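Local coordinates for EAL/GGDEF domain protein (Methylococcus capsulatus, PDB 3ICL), which belongs to the GGDEF domain family of the nucleotide cyclase clan, a mixed alpha/beta fold with helices packed around a central sheet, at residues Asn9-Leu12 with Phe13-Arg16. The protein carries 1 engineered substitution. Numbering follows the deposited sequence.
Sequences NRQL and FCDR
Q11 and D15, one turn apart at the start of helix 10-23, are joined by a side-chain hydrogen bond from Q11 NE2 to D15 OD1, 2.9 Å long. Its N-H...O angle of 138° marks it as bent. The oxygen lies almost in the amide plane of Q11, whereas NE2 reaches it from above the carboxylate plane, the two flat groups being turned 55° apart. A bend of the Q11 chain at chi2 brings the amide round to D15. On another side of the helix R10 and F13, an i to i+3 pair, run side by side in the same direction. R10 NH1 comes to 3.4 Å from F13 CD1, with the guanidinium and ring planes 49° apart, so NH1 meets the ring obliquely. L12 and R16 form a second i to i+4 pair: L12 CG sits over the centre of one guanidinium face, 4.1 Å above its plane, and L12 CD2 lies 3.8 Å from R16 NH2. The first two helical turns are held by four successive i to i+4 backbone bonds, from F13 N to N9 O (3.0 Å) through R16 N to L12 O (2.8 Å), with N9 at the N-cap position. This N-terminal helix of the GGDEF domain packs across the two strands at one end of the central sheet: buried F13 touches T73 and A75 of strand 73-77 and T83 and L85 of strand 81-86, while R10 hydrogen-bonds R76 O and T83 OG1, and R16 hydrogen-bonds T73 OG1, tying the helix to both strands.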
ATOM      1  N   ASN A   9     -10.711  -5.173   7.538  1.00 23.09           N
ATOM      2  CA  ASN A   9     -10.892  -6.348   6.687  1.00 29.83           C
ATOM      3  C   ASN A   9     -10.944  -5.931   5.226  1.00 25.31           C
ATOM      4  O   ASN A   9     -11.081  -4.750   4.905  1.00 25.39           O
ATOM      5  CB  ASN A   9     -12.204  -7.078   7.009  1.00 42.94           C
ATOM      6  CG  ASN A   9     -12.246  -7.627   8.419  1.00 54.98           C
ATOM      7  OD1 ASN A   9     -11.277  -8.217   8.898  1.00 61.92           O
ATOM      8  ND2 ASN A   9     -13.383  -7.454   9.086  1.00 52.45           N
ATOM      9  N   ARG A  10     -10.844  -6.924   4.350  1.00 29.30           N
ATOM     10  CA  ARG A  10     -10.897  -6.717   2.912  1.00 27.54           C
ATOM     11  C   ARG A  10     -12.277  -6.152   2.555  1.00 24.15           C
ATOM     12  O   ARG A  10     -12.411  -5.321   1.663  1.00 25.89           O
ATOM     13  CB  ARG A  10     -10.655  -8.060   2.207  1.00 29.63           C
ATOM     14  CG  ARG A  10     -10.774  -8.058   0.692  1.00 33.19           C
ATOM     15  CD  ARG A  10      -9.958  -6.948   0.055  1.00 32.84           C
ATOM     16  NE  ARG A  10      -8.617  -6.836   0.621  1.00 26.11           N
ATOM     17  CZ  ARG A  10      -7.805  -5.813   0.381  1.00 18.37           C
ATOM     18  NH1 ARG A  10      -8.196  -4.827  -0.415  1.00 16.85           N
ATOM     19  NH2 ARG A  10      -6.613  -5.759   0.954  1.00 16.83           N
ATOM     20  N   GLN A  11     -13.299  -6.604   3.277  1.00 20.02           N
ATOM     21  CA  GLN A  11     -14.671  -6.153   3.043  1.00 17.92           C
ATOM     22  C   GLN A  11     -14.840  -4.681   3.393  1.00 21.40           C
ATOM     23  O   GLN A  11     -15.476  -3.926   2.654  1.00 23.62           O
ATOM     24  CB  GLN A  11     -15.649  -6.982   3.881  1.00 28.11           C
ATOM     25  CG  GLN A  11     -17.107  -6.565   3.745  1.00 31.82           C
ATOM     26  CD  GLN A  11     -17.652  -6.796   2.353  1.00 33.82           C
ATOM     27  OE1 GLN A  11     -17.674  -7.925   1.860  1.00 36.07           O
ATOM     28  NE2 GLN A  11     -18.097  -5.724   1.709  1.00 32.74           N
ATOM     29  N   LEU A  12     -14.287  -4.280   4.533  1.00 20.77           N
ATOM     30  CA  LEU A  12     -14.388  -2.896   4.967  1.00 20.84           C
ATOM     31  C   LEU A  12     -13.604  -2.000   4.013  1.00 21.36           C
ATOM     32  O   LEU A  12     -14.055  -0.910   3.660  1.00 21.71           O
ATOM     33  CB  LEU A  12     -13.854  -2.737   6.394  1.00 19.19           C
ATOM     34  CG  LEU A  12     -13.938  -1.321   6.973  1.00 32.65           C
ATOM     35  CD1 LEU A  12     -15.365  -0.787   6.859  1.00 35.07           C
ATOM     36  CD2 LEU A  12     -13.480  -1.343   8.423  1.00 38.71           C
ATOM     37  N   PHE A  13     -12.429  -2.455   3.592  1.00 24.95           N
ATOM     38  CA  PHE A  13     -11.635  -1.663   2.659  1.00 28.39           C
ATOM     39  C   PHE A  13     -12.473  -1.457   1.400  1.00 28.57           C
ATOM     40  O   PHE A  13     -12.569  -0.355   0.863  1.00 27.92           O
ATOM     41  CB  PHE A  13     -10.332  -2.381   2.302  1.00 20.63           C
ATOM     42  CG  PHE A  13      -9.509  -1.655   1.268  1.00 17.04           C
ATOM     43  CD1 PHE A  13      -9.779  -1.808  -0.090  1.00 14.54           C
ATOM     44  CD2 PHE A  13      -8.500  -0.780   1.658  1.00 22.43           C
ATOM     45  CE1 PHE A  13      -9.054  -1.096  -1.048  1.00 17.63           C
ATOM     46  CE2 PHE A  13      -7.768  -0.063   0.711  1.00 22.57           C
ATOM     47  CZ  PHE A  13      -8.048  -0.222  -0.648  1.00 17.76           C
ATOM     48  N   CYS A  14     -13.084  -2.545   0.947  1.00 26.84           N
ATOM     49  CA  CYS A  14     -13.936  -2.535  -0.232  1.00 21.73           C
ATOM     50  C   CYS A  14     -15.049  -1.498  -0.082  1.00 21.44           C
ATOM     51  O   CYS A  14     -15.321  -0.726  -1.000  1.00 22.43           O
ATOM     52  CB  CYS A  14     -14.534  -3.929  -0.428  1.00 21.76           C
ATOM     53  SG  CYS A  14     -15.877  -4.035  -1.629  1.00 33.09           S
ATOM     54  N   ASP A  15     -15.696  -1.491   1.079  1.00 15.23           N
ATOM     55  CA  ASP A  15     -16.777  -0.548   1.338  1.00 21.45           C
ATOM     56  C   ASP A  15     -16.252   0.887   1.336  1.00 22.35           C
ATOM     57  O   ASP A  15     -16.890   1.796   0.796  1.00 18.40           O
ATOM     58  CB  ASP A  15     -17.433  -0.849   2.690  1.00 20.40           C
ATOM     59  CG  ASP A  15     -18.225  -2.149   2.688  1.00 29.41           C
ATOM     60  OD1 ASP A  15     -18.311  -2.817   1.629  1.00 20.99           O
ATOM     61  OD2 ASP A  15     -18.770  -2.496   3.762  1.00 29.69           O
ATOM     62  N   ARG A  16     -15.089   1.084   1.950  1.00 22.75           N
ATOM     63  CA  ARG A  16     -14.462   2.400   2.023  1.00 22.78           C
ATOM     64  C   ARG A  16     -14.148   2.918   0.622  1.00 23.63           C
ATOM     65  O   ARG A  16     -14.397   4.082   0.306  1.00 22.81           O
ATOM     66  CB  ARG A  16     -13.162   2.317   2.832  1.00 23.31           C
ATOM     67  CG  ARG A  16     -13.344   1.980   4.305  1.00 27.77           C
ATOM     68  CD  ARG A  16     -13.876   3.164   5.092  1.00 34.41           C
ATOM     69  NE  ARG A  16     -13.917   2.895   6.529  1.00 42.40           N
ATOM     70  CZ  ARG A  16     -12.847   2.658   7.285  1.00 43.90           C
ATOM     71  NH1 ARG A  16     -11.633   2.654   6.750  1.00 37.55           N
ATOM     72  NH2 ARG A  16     -12.988   2.434   8.585  1.00 44.10           N
TER